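Local coordinates for Rbsd/fucu transport protein family protein (Streptococcus pneumoniae, PDB 4A34) that binds L-fucose and, as a fucose mutarotase of the RbsD/FucU family, probably speeds the interconversion of the alpha and beta anomers of the sugar, at residues P51-L54 against D55-Y59. Residues are numbered along the deposited sequence; the frame is centred on the assembly and turned at random.
Sequences PELL and DSILY
The carbonyl oxygen of Leu54 accepts the shortest hydrogen bond here, from the backbone N of Leu58 at 2.9 Å, and the same oxygen lies under Leu58 CG, 3.1 Å away. One residue back along the helix, Ile57 N binds Leu53 O at 3.0 Å. At the start of the segment Asp55 N reaches Pro51 O at 3.2 Å, whereas the link between Ser56 N and Glu52 O is weak. These i to i+4 backbone bonds are those of an alpha-helix, and side chains four residues apart pack along one turn of it. Leu54 extends its CG away from its own backbone N (chi1 176°), which swings CG forward from CB, and its CD1 branch comes to 3.8 Å from CD1 of Leu58. Leu58 has the other rotamer, with CG beside its backbone N (chi1 -69°), and leans back over the Leu54 carbonyl. Leu53 and Ile57 repeat the scheme on the adjoining face, where the Ile57 CD1 methyl stops 3.9 Å from Leu53 CG. Two polar side chains find partners outside the pair of segments: Ser56 OG bonds Asn8 OD1 and Asp55 OD1 bonds His96 NE2, tying helix 50-60 to the loops before helix 11-19 and after helix 85-93. Its apolar side packs on the central mixed sheet, with Leu53 against Val122 and Thr124 of strand 120-124, Leu54 and Ile57 against Leu135 of strand 133-136, while Leu54 also meets Tyr89 of the neighbouring helix 85-93.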
loop_
_atom_site.group_PDB
_atom_site.type_symbol
_atom_site.label_atom_id
_atom_site.label_comp_id
_atom_site.label_asym_id
_atom_site.label_seq_id
_atom_site.Cartn_x
_atom_site.Cartn_y
_atom_site.Cartn_z
ATOM N N PRO I 51 -31.029 5.873 16.894
ATOM C CA PRO I 51 -32.085 4.927 17.308
ATOM C C PRO I 51 -32.442 3.904 16.229
ATOM O O PRO I 51 -32.625 2.726 16.541
ATOM C CB PRO I 51 -33.300 5.827 17.637
ATOM C CG PRO I 51 -32.910 7.224 17.287
ATOM C CD PRO I 51 -31.409 7.273 17.180
ATOM N N GLU I 52 -32.522 4.354 14.976
ATOM C CA GLU I 52 -32.716 3.454 13.834
ATOM C C GLU I 52 -31.600 2.409 13.776
ATOM O O GLU I 52 -31.864 1.208 13.695
ATOM C CB GLU I 52 -32.768 4.230 12.509
ATOM C CG GLU I 52 -34.017 5.081 12.294
ATOM C CD GLU I 52 -33.802 6.545 12.653
ATOM O OE1 GLU I 52 -33.643 6.858 13.859
ATOM O OE2 GLU I 52 -33.812 7.384 11.724
ATOM N N LEU I 53 -30.356 2.873 13.838
ATOM C CA LEU I 53 -29.200 1.986 13.782
ATOM C C LEU I 53 -29.099 1.047 14.995
ATOM O O LEU I 53 -28.662 -0.102 14.857
ATOM C CB LEU I 53 -27.911 2.807 13.627
ATOM C CG LEU I 53 -26.654 2.065 13.172
ATOM C CD1 LEU I 53 -26.913 1.362 11.864
ATOM C CD2 LEU I 53 -25.494 3.032 13.025
ATOM N N LEU I 54 -29.509 1.541 16.166
ATOM C CA LEU I 54 -29.443 0.776 17.418
ATOM C C LEU I 54 -30.382 -0.437 17.399
ATOM O O LEU I 54 -30.037 -1.518 17.880
ATOM C CB LEU I 54 -29.753 1.681 18.620
ATOM C CG LEU I 54 -29.834 1.059 20.022
ATOM C CD1 LEU I 54 -28.504 0.406 20.433
ATOM C CD2 LEU I 54 -30.259 2.099 21.036
ATOM N N ASP I 55 -31.570 -0.236 16.833
ATOM C CA ASP I 55 -32.558 -1.287 16.686
ATOM C C ASP I 55 -32.031 -2.423 15.793
ATOM O O ASP I 55 -32.167 -3.612 16.124
ATOM C CB ASP I 55 -33.837 -0.682 16.101
ATOM C CG ASP I 55 -35.037 -1.601 16.237
ATOM O OD1 ASP I 55 -35.275 -2.131 17.352
ATOM O OD2 ASP I 55 -35.749 -1.784 15.224
ATOM N N SER I 56 -31.416 -2.047 14.671
ATOM C CA SER I 56 -30.902 -3.009 13.698
ATOM C C SER I 56 -29.734 -3.805 14.259
ATOM O O SER I 56 -29.633 -5.010 14.047
ATOM C CB SER I 56 -30.475 -2.297 12.412
ATOM O OG SER I 56 -31.562 -1.614 11.815
ATOM N N ILE I 57 -28.856 -3.114 14.977
ATOM C CA ILE I 57 -27.683 -3.739 15.579
ATOM C C ILE I 57 -28.098 -4.680 16.708
ATOM O O ILE I 57 -27.593 -5.801 16.791
ATOM C CB ILE I 57 -26.632 -2.675 16.032
ATOM C CG1 ILE I 57 -26.047 -1.978 14.798
ATOM C CG2 ILE I 57 -25.531 -3.309 16.861
ATOM C CD1 ILE I 57 -25.001 -0.934 15.080
ATOM N N LEU I 58 -29.032 -4.240 17.554
ATOM C CA LEU I 58 -29.539 -5.085 18.653
ATOM C C LEU I 58 -30.245 -6.345 18.136
ATOM O O LEU I 58 -30.175 -7.417 18.757
ATOM C CB LEU I 58 -30.455 -4.291 19.594
ATOM C CG LEU I 58 -29.801 -3.216 20.465
ATOM C CD1 LEU I 58 -30.853 -2.464 21.235
ATOM C CD2 LEU I 58 -28.762 -3.790 21.418
ATOM N N TYR I 59 -30.899 -6.209 16.983
ATOM C CA TYR I 59 -31.530 -7.332 16.286
ATOM C C TYR I 59 -30.540 -8.440 15.912
ATOM O O TYR I 59 -30.857 -9.627 16.030
ATOM C CB TYR I 59 -32.237 -6.816 15.027
ATOM C CG TYR I 59 -32.998 -7.860 14.247
ATOM C CD1 TYR I 59 -34.092 -8.523 14.813
ATOM C CD2 TYR I 59 -32.642 -8.173 12.930
ATOM C CE1 TYR I 59 -34.807 -9.477 14.093
ATOM C CE2 TYR I 59 -33.350 -9.134 12.196
ATOM C CZ TYR I 59 -34.432 -9.777 12.788
ATOM O OH TYR I 59 -35.140 -10.727 12.090
#